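Local coordinates for protein dITP/XTP pyrophosphatase (PDB 3TQU) that probably hydrolyses non-canonical purine nucleoside triphosphates such as dITP, ITP and XTP to monophosphates and diphosphate, cleansing the nucleotide pool, at residues P134-E146 against I183-V196. Residues are numbered along the deposited sequence; the frame is centred on the assembly and turned at random.
Sequences PAPLICHGVWEGE and ISHRGQALEQLSTV
Trp143 lays one indole face over the turn that starts helix 185-196: Ser184 CA sits over that face, 3.8 Å from the centroid of its six-membered ring, a CH-pi contact. Ile183 O lies over the same face, while Ile183 CD1 reaches Trp143 CZ2 at 3.7 Å. With CG anti to the backbone N (chi1 -164°), the indole runs alongside the N-terminal turn, against Ser184, the N-cap, whose OG accepts from Gly187 N. The His185 ring, predicted to be part of the substrate site, turns its edge to Trp143 CE3. Midway, Gly141 lets the backbones close to 4.3 Å between its CA and that of Ala189, and its CA-H points at His185 O (157° at H). The extended Gln192 side chain bonds to the backbone of His140: NE2 donates to His140 O (163°) from above the carbonyl plane, and OE1 weakly accepts from His140 N. Gln188 NE2 donates weakly to Val142 O (2.9 Å), while a water links OE1 to Val142 N. Beyond, Leu137 CD2 meets Val196 CG1 tip to tip at 3.8 Å. The helix runs roughly antiparallel to the strand, their axes 6.1 Å apart at closest approach, on one face of the mixed sheet, Ala189 also touching strand 118-128, and Leu190 and Leu193 packing on helix 14-23.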
loop_
_atom_site.group_PDB
_atom_site.type_symbol
_atom_site.label_atom_id
_atom_site.label_comp_id
_atom_site.label_asym_id
_atom_site.label_seq_id
_atom_site.Cartn_x
_atom_site.Cartn_y
_atom_site.Cartn_z
ATOM N N PRO A 134 -3.144 0.523 11.659
ATOM C CA PRO A 134 -3.685 1.328 10.559
ATOM C C PRO A 134 -2.631 1.651 9.503
ATOM O O PRO A 134 -2.973 2.192 8.447
ATOM C CB PRO A 134 -4.108 2.611 11.267
ATOM C CG PRO A 134 -3.090 2.759 12.350
ATOM C CD PRO A 134 -2.772 1.356 12.816
ATOM N N ALA A 135 -1.373 1.323 9.788
ATOM C CA ALA A 135 -0.267 1.685 8.910
ATOM C C ALA A 135 0.684 0.512 8.699
ATOM O O ALA A 135 1.864 0.582 9.064
ATOM C CB ALA A 135 0.483 2.876 9.477
ATOM N N PRO A 136 0.171 -0.576 8.111
ATOM C CA PRO A 136 1.002 -1.757 7.871
ATOM C C PRO A 136 2.147 -1.427 6.927
ATOM O O PRO A 136 2.026 -0.518 6.102
ATOM C CB PRO A 136 0.032 -2.734 7.195
ATOM C CG PRO A 136 -1.015 -1.864 6.579
ATOM C CD PRO A 136 -1.181 -0.727 7.542
ATOM N N LEU A 137 3.256 -2.142 7.065
ATOM C CA LEU A 137 4.325 -2.046 6.088
ATOM C C LEU A 137 3.814 -2.627 4.782
ATOM O O LEU A 137 3.299 -3.745 4.760
ATOM C CB LEU A 137 5.546 -2.835 6.553
ATOM C CG LEU A 137 6.701 -2.946 5.557
ATOM C CD1 LEU A 137 7.248 -1.568 5.207
ATOM C CD2 LEU A 137 7.795 -3.834 6.122
ATOM N N ILE A 138 3.941 -1.869 3.698
ATOM C CA ILE A 138 3.531 -2.351 2.386
ATOM C C ILE A 138 4.741 -2.414 1.462
ATOM O O ILE A 138 5.405 -1.404 1.235
ATOM C CB ILE A 138 2.469 -1.434 1.747
ATOM C CG1 ILE A 138 1.251 -1.294 2.667
ATOM C CG2 ILE A 138 2.063 -1.958 0.373
ATOM C CD1 ILE A 138 0.541 -2.598 2.957
ATOM N N CYS A 139 5.029 -3.604 0.946
ATOM C CA CYS A 139 6.105 -3.778 -0.022
ATOM C C CYS A 139 5.502 -4.177 -1.359
ATOM O O CYS A 139 4.764 -5.157 -1.442
ATOM C CB CYS A 139 7.085 -4.850 0.450
ATOM S SG CYS A 139 7.859 -4.484 2.037
ATOM N N HIS A 140 5.811 -3.419 -2.405
ATOM C CA HIS A 140 5.211 -3.670 -3.708
ATOM C C HIS A 140 6.261 -3.960 -4.778
ATOM O O HIS A 140 6.965 -3.057 -5.231
ATOM C CB HIS A 140 4.332 -2.487 -4.122
ATOM C CG HIS A 140 3.555 -2.720 -5.380
ATOM N ND1 HIS A 140 2.572 -1.856 -5.816
ATOM C CD2 HIS A 140 3.615 -3.715 -6.296
ATOM C CE1 HIS A 140 2.063 -2.310 -6.948
ATOM N NE2 HIS A 140 2.678 -3.438 -7.261
ATOM N N GLY A 141 6.355 -5.225 -5.180
ATOM C CA GLY A 141 7.291 -5.639 -6.211
ATOM C C GLY A 141 6.625 -5.705 -7.573
ATOM O O GLY A 141 5.510 -6.222 -7.708
ATOM N N VAL A 142 7.307 -5.177 -8.584
ATOM C CA VAL A 142 6.773 -5.156 -9.938
ATOM C C VAL A 142 7.780 -5.713 -10.934
ATOM O O VAL A 142 8.942 -5.312 -10.954
ATOM C CB VAL A 142 6.367 -3.729 -10.372
ATOM C CG1 VAL A 142 5.876 -3.733 -11.815
ATOM C CG2 VAL A 142 5.300 -3.176 -9.443
ATOM N N TRP A 143 7.317 -6.639 -11.766
ATOM C CA TRP A 143 8.162 -7.272 -12.765
ATOM C C TRP A 143 7.533 -7.069 -14.141
ATOM O O TRP A 143 6.485 -7.640 -14.437
ATOM C CB TRP A 143 8.290 -8.764 -12.447
ATOM C CG TRP A 143 9.405 -9.468 -13.150
ATOM C CD1 TRP A 143 10.491 -8.898 -13.755
ATOM C CD2 TRP A 143 9.549 -10.885 -13.319
ATOM N NE1 TRP A 143 11.301 -9.874 -14.287
ATOM C CE2 TRP A 143 10.744 -11.098 -14.035
ATOM C CE3 TRP A 143 8.783 -11.989 -12.933
ATOM C CZ2 TRP A 143 11.189 -12.377 -14.376
ATOM C CZ3 TRP A 143 9.228 -13.257 -13.273
ATOM C CH2 TRP A 143 10.418 -13.439 -13.988
ATOM N N GLU A 144 8.167 -6.246 -14.975
ATOM C CA GLU A 144 7.632 -5.914 -16.298
ATOM C C GLU A 144 8.109 -6.868 -17.395
ATOM O O GLU A 144 9.287 -7.216 -17.460
ATOM C CB GLU A 144 8.001 -4.475 -16.676
ATOM C CG GLU A 144 7.569 -3.433 -15.656
ATOM C CD GLU A 144 7.975 -2.026 -16.055
ATOM O OE1 GLU A 144 8.548 -1.862 -17.152
ATOM O OE2 GLU A 144 7.723 -1.084 -15.274
ATOM N N GLY A 145 7.192 -7.279 -18.263
ATOM C CA GLY A 145 7.538 -8.137 -19.380
ATOM C C GLY A 145 6.518 -8.076 -20.498
ATOM O O GLY A 145 5.829 -7.071 -20.667
ATOM N N GLU A 146 6.426 -9.158 -21.266
ATOM C CA GLU A 146 5.495 -9.241 -22.384
ATOM C C GLU A 146 4.865 -10.621 -22.413
ATOM O O GLU A 146 5.479 -11.597 -21.979
ATOM C CB GLU A 146 6.220 -8.996 -23.709
ATOM C CG GLU A 146 6.931 -7.659 -23.801
ATOM C CD GLU A 146 7.730 -7.518 -25.080
ATOM O OE1 GLU A 146 7.736 -8.474 -25.886
ATOM O OE2 GLU A 146 8.352 -6.455 -25.279
ATOM N N ILE A 183 14.934 -12.008 -9.460
ATOM C CA ILE A 183 14.535 -10.814 -10.199
ATOM C C ILE A 183 13.020 -10.628 -10.299
ATOM O O ILE A 183 12.545 -9.618 -10.817
ATOM C CB ILE A 183 15.114 -10.817 -11.630
ATOM C CG1 ILE A 183 14.457 -11.914 -12.472
ATOM C CG2 ILE A 183 16.636 -10.983 -11.599
ATOM C CD1 ILE A 183 14.805 -11.847 -13.943
ATOM N N SER A 184 12.262 -11.601 -9.810
ATOM C CA SER A 184 10.812 -11.577 -9.980
ATOM C C SER A 184 10.146 -10.505 -9.127
ATOM O O SER A 184 10.797 -9.806 -8.347
ATOM C CB SER A 184 10.202 -12.933 -9.633
ATOM O OG SER A 184 10.328 -13.189 -8.245
ATOM N N HIS A 185 8.833 -10.394 -9.294
ATOM C CA HIS A 185 8.015 -9.506 -8.489
ATOM C C HIS A 185 8.091 -9.898 -7.018
ATOM O O HIS A 185 8.123 -9.035 -6.137
ATOM C CB HIS A 185 6.567 -9.538 -8.984
ATOM C CG HIS A 185 6.004 -10.919 -9.125
ATOM N ND1 HIS A 185 6.610 -11.897 -9.885
ATOM C CD2 HIS A 185 4.883 -11.480 -8.614
ATOM C CE1 HIS A 185 5.888 -13.002 -9.834
ATOM N NE2 HIS A 185 4.834 -12.776 -9.068
ATOM N N ARG A 186 8.123 -11.202 -6.753
ATOM C CA ARG A 186 8.270 -11.686 -5.385
ATOM C C ARG A 186 9.659 -11.368 -4.845
ATOM O O ARG A 186 9.799 -10.888 -3.721
ATOM C CB ARG A 186 8.009 -13.191 -5.300
ATOM C CG ARG A 186 6.541 -13.579 -5.377
ATOM C CD ARG A 186 6.346 -15.050 -5.020
ATOM N NE ARG A 186 7.035 -15.403 -3.781
ATOM C CZ ARG A 186 6.566 -15.156 -2.560
ATOM N NH1 ARG A 186 5.399 -14.547 -2.399
ATOM N NH2 ARG A 186 7.269 -15.516 -1.492
ATOM N N GLY A 187 10.684 -11.642 -5.646
ATOM C CA GLY A 187 12.047 -11.341 -5.249
ATOM C C GLY A 187 12.213 -9.885 -4.847
ATOM O O GLY A 187 12.848 -9.580 -3.838
ATOM N N GLN A 188 11.637 -8.983 -5.637
ATOM C CA GLN A 188 11.749 -7.551 -5.369
ATOM C C GLN A 188 10.989 -7.150 -4.104
ATOM O O GLN A 188 11.496 -6.388 -3.279
ATOM C CB GLN A 188 11.273 -6.734 -6.577
ATOM C CG GLN A 188 12.162 -6.888 -7.804
ATOM C CD GLN A 188 11.606 -6.198 -9.037
ATOM O OE1 GLN A 188 11.582 -4.970 -9.120
ATOM N NE2 GLN A 188 11.162 -6.988 -10.006
ATOM N N ALA A 189 9.775 -7.664 -3.949
ATOM C CA ALA A 189 9.007 -7.404 -2.740
ATOM C C ALA A 189 9.780 -7.894 -1.517
ATOM O O ALA A 189 9.905 -7.182 -0.518
ATOM C CB ALA A 189 7.643 -8.073 -2.820
ATOM N N LEU A 190 10.314 -9.110 -1.607
ATOM C CA LEU A 190 11.035 -9.709 -0.490
ATOM C C LEU A 190 12.290 -8.921 -0.118
ATOM O O LEU A 190 12.622 -8.795 1.062
ATOM C CB LEU A 190 11.385 -11.170 -0.788
ATOM C CG LEU A 190 10.212 -12.152 -0.787
ATOM C CD1 LEU A 190 10.664 -13.549 -1.182
ATOM C CD2 LEU A 190 9.553 -12.175 0.579
ATOM N N GLU A 191 12.987 -8.390 -1.117
ATOM C CA GLU A 191 14.184 -7.603 -0.844
ATOM C C GLU A 191 13.827 -6.275 -0.173
ATOM O O GLU A 191 14.556 -5.803 0.696
ATOM C CB GLU A 191 15.023 -7.389 -2.110
ATOM C CG GLU A 191 14.327 -6.649 -3.235
ATOM C CD GLU A 191 14.545 -5.145 -3.185
ATOM O OE1 GLU A 191 13.993 -4.440 -4.054
ATOM O OE2 GLU A 191 15.271 -4.669 -2.285
ATOM N N GLN A 192 12.697 -5.691 -0.565
ATOM C CA GLN A 192 12.191 -4.480 0.079
ATOM C C GLN A 192 11.875 -4.771 1.542
ATOM O O GLN A 192 12.218 -3.989 2.432
ATOM C CB GLN A 192 10.926 -3.980 -0.624
ATOM C CG GLN A 192 11.114 -3.582 -2.083
ATOM C CD GLN A 192 9.801 -3.219 -2.753
ATOM O OE1 GLN A 192 8.826 -2.875 -2.084
ATOM N NE2 GLN A 192 9.766 -3.300 -4.078
ATOM N N LEU A 193 11.213 -5.901 1.777
ATOM C CA LEU A 193 10.883 -6.351 3.125
ATOM C C LEU A 193 12.139 -6.588 3.962
ATOM O O LEU A 193 12.216 -6.166 5.118
ATOM C CB LEU A 193 10.052 -7.638 3.071
ATOM C CG LEU A 193 9.658 -8.244 4.422
ATOM C CD1 LEU A 193 8.660 -7.345 5.132
ATOM C CD2 LEU A 193 9.084 -9.637 4.239
ATOM N N SER A 194 13.121 -7.268 3.377
ATOM C CA SER A 194 14.365 -7.563 4.082
ATOM C C SER A 194 15.085 -6.285 4.491
ATOM O O SER A 194 15.593 -6.175 5.604
ATOM C CB SER A 194 15.287 -8.416 3.215
ATOM O OG SER A 194 16.487 -8.704 3.906
ATOM N N THR A 195 15.138 -5.323 3.579
ATOM C CA THR A 195 15.786 -4.052 3.865
ATOM C C THR A 195 15.183 -3.402 5.108
ATOM O O THR A 195 15.906 -2.915 5.979
ATOM C CB THR A 195 15.686 -3.086 2.669
ATOM O OG1 THR A 195 16.440 -3.611 1.567
ATOM C CG2 THR A 195 16.238 -1.719 3.042
ATOM N N VAL A 196 13.856 -3.405 5.192
ATOM C CA VAL A 196 13.173 -2.792 6.324
ATOM C C VAL A 196 13.410 -3.576 7.610
ATOM O O VAL A 196 13.719 -2.998 8.650
ATOM C CB VAL A 196 11.660 -2.654 6.067
ATOM C CG1 VAL A 196 10.955 -2.125 7.311
ATOM C CG2 VAL A 196 11.407 -1.743 4.873
HETATM O O HOH W 1 9.539 -3.663 -7.877
#